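PDB 5G0A: transaminase from Bacillus megaterium, which probably transfers amino groups between amines or amino acids and carbonyl compounds with S-selectivity, using pyridoxal-5'-phosphate as cofactor. Local coordinates for residues B[103-108]-B[279-284]; B[300-305]-B[342-347]; B[351-356]-B[446-451]. All coordinates share one frame; numbering follows the deposited sequence.

How the contacts relate
Contacts 1 and 2 are buried, at about 17 and 16 Å from the chain centre (between centres), whereas contact 3, at about 18 Å, is partly buried, with F353 and L447 covered and Q356 and N448 partly exposed. Contact 1 is apolar, aliphatic carbon against aromatic rings. Contact 2 is polar, an asparagine of helix 335-350 gripping a serine-rich loop close to another subunit. Contact 3 mixes ring, leucine and amide. Their edges meet: I105 of contact 1 packs on L345 of contact 2, W281 of contact 1 on V354 of contact 3, and V347 of contact 2 on F353 of contact 3. Helix 335-350 carries contact 2 and ends just before contact 3, bordering all three.

Contact 1. Residues B[103-108]-B[279-284]; sequences EDILGD and GKWFGY
I105 lies across the indole of W281, the two side chains crossing at about a right angle. Its branch methyl CG2 sits over one face, 3.8 Å from the centroid of the five-membered ring and 25° off the ring normal, the geometry of a CH-pi contact. The same methyl stands 3.4 Å above the indole plane, offset toward the rim. The other branch follows the six-membered ring, with I105 CD1 3.6 Å from W281 CZ3. CG2 stands anti to the backbone N (chi1 -65°) and CD1 extends beyond CG1, which brings one branch to each ring of the indole. CG2 also meets F282, lying 4.0 Å from F282 CE2 in an oblique approach.

L106, the first residue beyond the helical geometry of helix 92-105, supplies the lesser share of this segment's surface. Its side chain runs across F282 at about a right angle, L106 CD2 being 3.8 Å from F282 CD2. L106 and Y284 approach each other from opposite directions, Y284 OH lying 3.4 Å from L106 CD2. That methyl contact is van der Waals only; the polar needs of Y284 OH are met by hydrogen bonds with E109 and W111. The contact thus joins the C-terminal end of helix 92-105 to the loop between strands 265-269 and 293-296, two parallel strands of the seven-stranded sheet in this class-III aminotransferase.

Around the pair of segments, F282 makes an edge-to-face pair with F275, and its side chain is about 11 Å from bound pyridoxal-5'-phosphate. The carboxylate of E270 accepts hydrogen bonds from the backbone N atoms of G283 and Y284. M349 of helix 335-350 touches both I105 and W281, and M348 reaches W281 as well.

Contact 2. Residues B[300-305]-B[342-347]; sequences LSSSSL and CANLEV
N344 OD1 accepts a hydrogen bond from S302 OG over 2.8 Å, the donor tilted 31° from the carbonyl plane. At the other end of the amide, N344 ND2 makes a weak bond to L300 O, 3.0 Å long and bent to 133° at the hydrogen; its hydrogen bond to G299 O is a separate one. With CG anti to the backbone N (chi1 174°), the amide projects from helix 335-350 toward the loop 300-305. With an alanine here the whole amide is gone: the S302 hydroxyl would probably lose this acceptor, though not its bond with L64 N, and the L300 carbonyl its weak donor, inside a buried contact.

The loop bends in a type I' beta turn, S301 to S304, just beyond the cofactor-pocket residue K298 and between strands 293-296 and 308-313 of the large sheet. S301 O takes two donors, S304 N at 3.0 Å and S304 OG at 2.7 Å, while S301 OG donates to L305 O at 2.7 Å. Next along the turn, S303 O accepts a hydrogen bond from H334 of the second subunit, and L305 packs on L305 of that subunit.

Contact 3. Residues B[351-356]-B[446-451]; sequences ENFVEQ and SLNVSR
F353 and L447 bring their CA atoms within 5.9 Å of each other, where the first turn of helix 353-374 faces a type I beta turn running from S446 to V449 and closed by the bond from V449 N to S446 O.

F353 and L447 account for the largest buried areas. L447 CB comes to the edge of the F353 ring, near the ring plane, 3.8 Å from F353 CD2, and the two side chains cross at about a right angle. L447 CD1 reaches back to F353 CB. N448 lies alongside the ring and points the same way, its amide plane inclined 32° to the ring; N448 CG is 3.5 Å from F353 CE2. A chi1 of 67° puts N448 CG between the backbone N and the carbonyl carbon, which turns the amide along the ring. Q356 adds its CB, 3.9 Å from L447 O, with its side chain beside N448.

N352, in a Schellman motif with positive phi, ends helix 335-350 and stands at the N-cap position of helix 353-374. M348 of the former packs on F353, and L447 is backbone-bonded to N63. The segment 446-451 follows strand 440-443 and leads into helix 451-468, which S450 OG caps at D453 N.

Contact 1. Residues B[103-108]-B[279-284]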
loop_
_atom_site.group_PDB
_atom_site.type_symbol
_atom_site.label_atom_id
_atom_site.label_comp_id
_atom_site.label_asym_id
_atom_site.label_seq_id
_atom_site.Cartn_x
_atom_site.Cartn_y
_atom_site.Cartn_z
ATOM N N GLU B 103 25.584 -16.949 -25.391
ATOM C CA GLU B 103 26.864 -17.314 -26.006
ATOM C C GLU B 103 27.011 -16.974 -27.484
ATOM O O GLU B 103 28.155 -16.915 -27.975
ATOM C CB GLU B 103 27.163 -18.800 -25.801
ATOM C CG GLU B 103 27.274 -19.220 -24.347
ATOM C CD GLU B 103 28.339 -18.460 -23.570
ATOM O OE1 GLU B 103 28.898 -17.479 -24.095
ATOM O OE2 GLU B 103 28.611 -18.840 -22.413
ATOM N N ASP B 104 25.890 -16.796 -28.197
ATOM C CA ASP B 104 25.932 -16.463 -29.641
ATOM C C ASP B 104 25.557 -15.019 -29.993
ATOM O O ASP B 104 25.979 -14.473 -31.012
ATOM C CB ASP B 104 25.094 -17.462 -30.459
ATOM C CG ASP B 104 25.485 -18.905 -30.190
ATOM O OD1 ASP B 104 26.656 -19.162 -29.794
ATOM O OD2 ASP B 104 24.625 -19.788 -30.377
ATOM N N ILE B 105 24.748 -14.395 -29.142
ATOM C CA ILE B 105 24.381 -13.008 -29.311
ATOM C C ILE B 105 25.205 -12.080 -28.397
ATOM O O ILE B 105 25.771 -11.072 -28.860
ATOM C CB ILE B 105 22.856 -12.848 -29.068
ATOM C CG1 ILE B 105 22.097 -13.618 -30.175
ATOM C CG2 ILE B 105 22.478 -11.371 -28.994
ATOM C CD1 ILE B 105 20.575 -13.529 -30.142
ATOM N N LEU B 106 25.283 -12.421 -27.115
ATOM C CA LEU B 106 25.962 -11.557 -26.121
ATOM C C LEU B 106 27.324 -12.103 -25.664
ATOM O O LEU B 106 27.836 -11.756 -24.579
ATOM C CB LEU B 106 25.036 -11.340 -24.908
ATOM C CG LEU B 106 23.790 -10.496 -25.184
ATOM C CD1 LEU B 106 22.916 -10.527 -23.918
ATOM C CD2 LEU B 106 24.130 -9.046 -25.578
ATOM N N GLY B 107 27.932 -12.951 -26.491
ATOM C CA GLY B 107 29.232 -13.541 -26.127
ATOM C C GLY B 107 30.354 -12.532 -25.958
ATOM O O GLY B 107 31.375 -12.843 -25.345
ATOM N N ASP B 108 30.164 -11.330 -26.506
ATOM C CA ASP B 108 31.130 -10.228 -26.366
ATOM C C ASP B 108 30.983 -9.420 -25.077
ATOM O O ASP B 108 31.722 -8.448 -24.847
ATOM C CB ASP B 108 31.114 -9.299 -27.586
ATOM C CG ASP B 108 29.762 -8.578 -27.789
ATOM O OD1 ASP B 108 28.707 -9.089 -27.334
ATOM O OD2 ASP B 108 29.768 -7.517 -28.445
ATOM N N GLY B 279 19.069 -1.482 -34.648
ATOM C CA GLY B 279 20.286 -1.636 -35.480
ATOM C C GLY B 279 21.495 -2.196 -34.758
ATOM O O GLY B 279 22.601 -2.233 -35.317
ATOM N N LYS B 280 21.296 -2.594 -33.496
ATOM C CA LYS B 280 22.240 -3.418 -32.744
ATOM C C LYS B 280 21.397 -4.522 -32.107
ATOM O O LYS B 280 20.159 -4.460 -32.187
ATOM C CB LYS B 280 22.969 -2.595 -31.672
ATOM C CG LYS B 280 23.930 -1.552 -32.251
ATOM C CD LYS B 280 24.761 -0.868 -31.178
ATOM C CE LYS B 280 25.782 0.083 -31.819
ATOM N NZ LYS B 280 26.942 -0.665 -32.402
ATOM N N TRP B 281 22.032 -5.531 -31.523
ATOM C CA TRP B 281 21.252 -6.620 -30.896
ATOM C C TRP B 281 20.288 -6.045 -29.851
ATOM O O TRP B 281 19.096 -6.379 -29.845
ATOM C CB TRP B 281 22.134 -7.694 -30.306
ATOM C CG TRP B 281 22.565 -8.676 -31.373
ATOM C CD1 TRP B 281 23.812 -8.778 -31.929
ATOM C CD2 TRP B 281 21.747 -9.663 -32.022
ATOM N NE1 TRP B 281 23.824 -9.776 -32.899
ATOM C CE2 TRP B 281 22.581 -10.351 -32.956
ATOM C CE3 TRP B 281 20.405 -10.050 -31.901
ATOM C CZ2 TRP B 281 22.106 -11.382 -33.764
ATOM C CZ3 TRP B 281 19.931 -11.095 -32.709
ATOM C CH2 TRP B 281 20.779 -11.745 -33.625
ATOM N N PHE B 282 20.799 -5.147 -29.006
ATOM C CA PHE B 282 19.956 -4.526 -27.964
ATOM C C PHE B 282 20.152 -3.023 -27.883
ATOM O O PHE B 282 21.239 -2.517 -28.176
ATOM C CB PHE B 282 20.250 -5.150 -26.605
ATOM C CG PHE B 282 19.860 -6.586 -26.519
ATOM C CD1 PHE B 282 18.527 -6.930 -26.334
ATOM C CD2 PHE B 282 20.802 -7.595 -26.651
ATOM C CE1 PHE B 282 18.146 -8.280 -26.254
ATOM C CE2 PHE B 282 20.439 -8.933 -26.566
ATOM C CZ PHE B 282 19.109 -9.277 -26.392
ATOM N N GLY B 283 19.089 -2.321 -27.495
ATOM C CA GLY B 283 19.101 -0.860 -27.403
ATOM C C GLY B 283 20.213 -0.318 -26.527
ATOM O O GLY B 283 20.824 0.703 -26.880
ATOM N N TYR B 284 20.490 -0.976 -25.404
ATOM C CA TYR B 284 21.523 -0.468 -24.472
ATOM C C TYR B 284 22.907 -0.449 -25.112
ATOM O O TYR B 284 23.791 0.273 -24.654
ATOM C CB TYR B 284 21.570 -1.241 -23.128
ATOM C CG TYR B 284 22.140 -2.649 -23.208
ATOM C CD1 TYR B 284 23.524 -2.870 -23.133
ATOM C CD2 TYR B 284 21.295 -3.758 -23.339
ATOM C CE1 TYR B 284 24.047 -4.144 -23.193
ATOM C CE2 TYR B 284 21.810 -5.053 -23.404
ATOM C CZ TYR B 284 23.192 -5.228 -23.352
ATOM O OH TYR B 284 23.720 -6.489 -23.406
#

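Contact 2. Residues B[300-305]-B[342-347]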
loop_
_atom_site.group_PDB
_atom_site.type_symbol
_atom_site.label_atom_id
_atom_site.label_comp_id
_atom_site.label_asym_id
_atom_site.label_seq_id
_atom_site.Cartn_x
_atom_site.Cartn_y
_atom_site.Cartn_z
ATOM N N LEU B 300 11.966 -11.096 -29.481
ATOM C CA LEU B 300 12.461 -12.376 -28.978
ATOM C C LEU B 300 12.002 -13.585 -29.812
ATOM O O LEU B 300 12.795 -14.506 -30.088
ATOM C CB LEU B 300 12.037 -12.565 -27.505
ATOM C CG LEU B 300 12.396 -13.910 -26.856
ATOM C CD1 LEU B 300 13.908 -14.142 -26.773
ATOM C CD2 LEU B 300 11.725 -14.093 -25.478
ATOM N N SER B 301 10.736 -13.562 -30.204
ATOM C CA SER B 301 10.211 -14.537 -31.152
ATOM C C SER B 301 9.653 -13.909 -32.434
ATOM O O SER B 301 9.089 -14.640 -33.263
ATOM C CB SER B 301 9.108 -15.389 -30.482
ATOM O OG SER B 301 7.977 -14.576 -30.216
ATOM N N SER B 302 9.784 -12.583 -32.585
ATOM C CA SER B 302 9.143 -11.780 -33.640
ATOM C C SER B 302 7.668 -12.078 -33.717
ATOM O O SER B 302 7.095 -12.141 -34.807
ATOM C CB SER B 302 9.835 -11.960 -35.014
ATOM O OG SER B 302 11.169 -11.496 -34.924
ATOM N N SER B 303 7.072 -12.266 -32.529
ATOM C CA SER B 303 5.650 -12.552 -32.350
ATOM C C SER B 303 5.170 -13.825 -33.048
ATOM O O SER B 303 3.971 -14.012 -33.177
ATOM C CB SER B 303 4.791 -11.369 -32.810
ATOM O OG SER B 303 5.244 -10.165 -32.187
ATOM N N SER B 304 6.080 -14.698 -33.453
ATOM C CA SER B 304 5.662 -15.943 -34.115
ATOM C C SER B 304 4.818 -16.777 -33.138
ATOM O O SER B 304 3.770 -17.308 -33.519
ATOM C CB SER B 304 6.851 -16.713 -34.659
ATOM O OG SER B 304 7.792 -17.019 -33.637
ATOM N N LEU B 305 5.260 -16.851 -31.878
ATOM C CA LEU B 305 4.460 -17.395 -30.772
ATOM C C LEU B 305 4.744 -16.599 -29.498
ATOM O O LEU B 305 5.790 -15.936 -29.424
ATOM C CB LEU B 305 4.767 -18.874 -30.527
ATOM C CG LEU B 305 4.336 -19.866 -31.629
ATOM C CD1 LEU B 305 4.943 -21.242 -31.314
ATOM C CD2 LEU B 305 2.814 -19.955 -31.676
ATOM N N CYS B 342 14.156 -20.111 -30.883
ATOM C CA CYS B 342 15.392 -20.646 -31.467
ATOM C C CYS B 342 15.474 -20.353 -32.947
ATOM O O CYS B 342 16.488 -19.838 -33.419
ATOM C CB CYS B 342 15.522 -22.157 -31.253
ATOM S SG CYS B 342 15.929 -22.697 -29.598
ATOM N N ALA B 343 14.402 -20.642 -33.673
ATOM C CA ALA B 343 14.408 -20.431 -35.123
ATOM C C ALA B 343 14.458 -18.945 -35.474
ATOM O O ALA B 343 15.170 -18.542 -36.381
ATOM C CB ALA B 343 13.212 -21.104 -35.772
ATOM N N ASN B 344 13.713 -18.118 -34.741
ATOM C CA ASN B 344 13.740 -16.680 -34.985
ATOM C C ASN B 344 15.164 -16.121 -34.842
ATOM O O ASN B 344 15.656 -15.391 -35.709
ATOM C CB ASN B 344 12.799 -15.991 -33.987
ATOM C CG ASN B 344 12.859 -14.495 -34.070
ATOM O OD1 ASN B 344 12.498 -13.902 -35.075
ATOM N ND2 ASN B 344 13.256 -13.867 -32.968
ATOM N N LEU B 345 15.830 -16.495 -33.749
ATOM C CA LEU B 345 17.181 -16.006 -33.468
ATOM C C LEU B 345 18.192 -16.569 -34.483
ATOM O O LEU B 345 19.138 -15.875 -34.882
ATOM C CB LEU B 345 17.594 -16.364 -32.035
ATOM C CG LEU B 345 16.727 -15.671 -30.961
ATOM C CD1 LEU B 345 17.203 -15.991 -29.547
ATOM C CD2 LEU B 345 16.688 -14.167 -31.207
ATOM N N GLU B 346 17.983 -17.819 -34.884
ATOM C CA GLU B 346 18.912 -18.461 -35.845
ATOM C C GLU B 346 18.824 -17.774 -37.191
ATOM O O GLU B 346 19.852 -17.515 -37.817
ATOM C CB GLU B 346 18.630 -19.958 -35.959
ATOM C CG GLU B 346 19.219 -20.722 -34.779
ATOM C CD GLU B 346 18.640 -22.106 -34.627
ATOM O OE1 GLU B 346 17.682 -22.440 -35.350
ATOM O OE2 GLU B 346 19.140 -22.850 -33.767
ATOM N N VAL B 347 17.597 -17.462 -37.624
ATOM C CA VAL B 347 17.383 -16.736 -38.885
ATOM C C VAL B 347 17.959 -15.317 -38.828
ATOM O O VAL B 347 18.644 -14.866 -39.755
ATOM C CB VAL B 347 15.883 -16.701 -39.298
ATOM C CG1 VAL B 347 15.696 -15.849 -40.556
ATOM C CG2 VAL B 347 15.348 -18.110 -39.535
#

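Contact 3. Residues B[351-356]-B[446-451]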
loop_
_atom_site.group_PDB
_atom_site.type_symbol
_atom_site.label_atom_id
_atom_site.label_comp_id
_atom_site.label_asym_id
_atom_site.label_seq_id
_atom_site.Cartn_x
_atom_site.Cartn_y
_atom_site.Cartn_z
ATOM N N GLU B 351 21.065 -14.548 -41.421
ATOM C CA GLU B 351 20.757 -13.634 -42.518
ATOM C C GLU B 351 21.143 -12.203 -42.203
ATOM O O GLU B 351 20.863 -11.289 -42.985
ATOM C CB GLU B 351 19.283 -13.726 -42.933
ATOM C CG GLU B 351 18.888 -15.133 -43.382
ATOM C CD GLU B 351 17.502 -15.231 -43.997
ATOM O OE1 GLU B 351 16.873 -14.192 -44.278
ATOM O OE2 GLU B 351 17.037 -16.375 -44.205
ATOM N N ASN B 352 21.787 -12.018 -41.047
ATOM C CA ASN B 352 22.339 -10.722 -40.665
ATOM C C ASN B 352 21.256 -9.625 -40.612
ATOM O O ASN B 352 21.421 -8.527 -41.138
ATOM C CB ASN B 352 23.515 -10.359 -41.610
ATOM C CG ASN B 352 24.506 -11.515 -41.785
ATOM O OD1 ASN B 352 25.127 -11.983 -40.825
ATOM N ND2 ASN B 352 24.645 -11.986 -43.014
ATOM N N PHE B 353 20.120 -9.928 -39.975
ATOM C CA PHE B 353 19.046 -8.941 -39.865
ATOM C C PHE B 353 19.456 -7.687 -39.082
ATOM O O PHE B 353 18.938 -6.602 -39.334
ATOM C CB PHE B 353 17.826 -9.547 -39.160
ATOM C CG PHE B 353 16.899 -10.307 -40.067
ATOM C CD1 PHE B 353 17.355 -11.393 -40.806
ATOM C CD2 PHE B 353 15.557 -9.958 -40.149
ATOM C CE1 PHE B 353 16.490 -12.100 -41.639
ATOM C CE2 PHE B 353 14.693 -10.652 -40.985
ATOM C CZ PHE B 353 15.166 -11.729 -41.729
ATOM N N VAL B 354 20.340 -7.855 -38.103
ATOM C CA VAL B 354 20.754 -6.709 -37.290
ATOM C C VAL B 354 21.495 -5.705 -38.174
ATOM O O VAL B 354 21.191 -4.504 -38.179
ATOM C CB VAL B 354 21.576 -7.140 -36.051
ATOM C CG1 VAL B 354 22.186 -5.931 -35.358
ATOM C CG2 VAL B 354 20.714 -7.960 -35.085
ATOM N N GLU B 355 22.411 -6.229 -38.986
ATOM C CA GLU B 355 23.143 -5.412 -39.944
ATOM C C GLU B 355 22.207 -4.791 -40.993
ATOM O O GLU B 355 22.327 -3.599 -41.322
ATOM C CB GLU B 355 24.259 -6.257 -40.562
ATOM C CG GLU B 355 25.396 -6.599 -39.587
ATOM C CD GLU B 355 25.053 -7.664 -38.550
ATOM O OE1 GLU B 355 24.221 -8.558 -38.815
ATOM O OE2 GLU B 355 25.634 -7.616 -37.449
ATOM N N GLN B 356 21.233 -5.572 -41.481
ATOM C CA GLN B 356 20.201 -5.059 -42.385
ATOM C C GLN B 356 19.417 -3.879 -41.789
ATOM O O GLN B 356 19.086 -2.921 -42.481
ATOM C CB GLN B 356 19.208 -6.161 -42.787
ATOM C CG GLN B 356 19.716 -7.184 -43.788
ATOM C CD GLN B 356 18.626 -8.180 -44.199
ATOM O OE1 GLN B 356 18.767 -9.387 -43.997
ATOM N NE2 GLN B 356 17.537 -7.676 -44.752
ATOM N N SER B 446 9.612 -4.430 -40.367
ATOM C CA SER B 446 10.479 -5.580 -40.098
ATOM C C SER B 446 11.918 -5.178 -40.395
ATOM O O SER B 446 12.153 -4.234 -41.170
ATOM C CB SER B 446 10.044 -6.784 -40.934
ATOM O OG SER B 446 8.630 -6.981 -40.861
ATOM N N LEU B 447 12.871 -5.862 -39.783
ATOM C CA LEU B 447 14.282 -5.528 -39.945
ATOM C C LEU B 447 14.736 -5.696 -41.397
ATOM O O LEU B 447 15.649 -4.988 -41.850
ATOM C CB LEU B 447 15.156 -6.377 -39.035
ATOM C CG LEU B 447 14.757 -6.376 -37.538
ATOM C CD1 LEU B 447 15.792 -7.106 -36.708
ATOM C CD2 LEU B 447 14.545 -4.950 -37.052
ATOM N N ASN B 448 14.085 -6.624 -42.097
ATOM C CA ASN B 448 14.370 -6.885 -43.516
ATOM C C ASN B 448 13.449 -6.156 -44.515
ATOM O O ASN B 448 13.312 -6.587 -45.681
ATOM C CB ASN B 448 14.366 -8.401 -43.773
ATOM C CG ASN B 448 12.987 -9.017 -43.598
ATOM O OD1 ASN B 448 12.121 -8.437 -42.971
ATOM N ND2 ASN B 448 12.783 -10.202 -44.171
ATOM N N VAL B 449 12.813 -5.071 -44.068
ATOM C CA VAL B 449 11.918 -4.265 -44.907
ATOM C C VAL B 449 12.683 -3.833 -46.162
ATOM O O VAL B 449 13.884 -3.598 -46.106
ATOM C CB VAL B 449 11.308 -3.048 -44.153
ATOM C CG1 VAL B 449 12.371 -2.008 -43.765
ATOM C CG2 VAL B 449 10.183 -2.393 -44.955
ATOM N N SER B 450 11.994 -3.807 -47.293
ATOM C CA SER B 450 12.663 -3.458 -48.557
ATOM C C SER B 450 12.762 -1.954 -48.737
ATOM O O SER B 450 11.973 -1.185 -48.179
ATOM C CB SER B 450 11.917 -4.090 -49.744
ATOM O OG SER B 450 10.667 -3.451 -49.955
ATOM N N ARG B 451 13.731 -1.531 -49.550
ATOM C CA ARG B 451 13.833 -0.129 -49.945
ATOM C C ARG B 451 12.542 0.338 -50.599
ATOM O O ARG B 451 12.078 1.437 -50.324
ATOM C CB ARG B 451 15.027 0.088 -50.899
ATOM C CG ARG B 451 16.390 -0.233 -50.289
ATOM C CD ARG B 451 16.992 0.963 -49.556
ATOM N NE ARG B 451 18.179 0.627 -48.757
ATOM C CZ ARG B 451 19.397 1.139 -48.936
ATOM N NH1 ARG B 451 19.634 2.027 -49.896
ATOM N NH2 ARG B 451 20.391 0.766 -48.139
#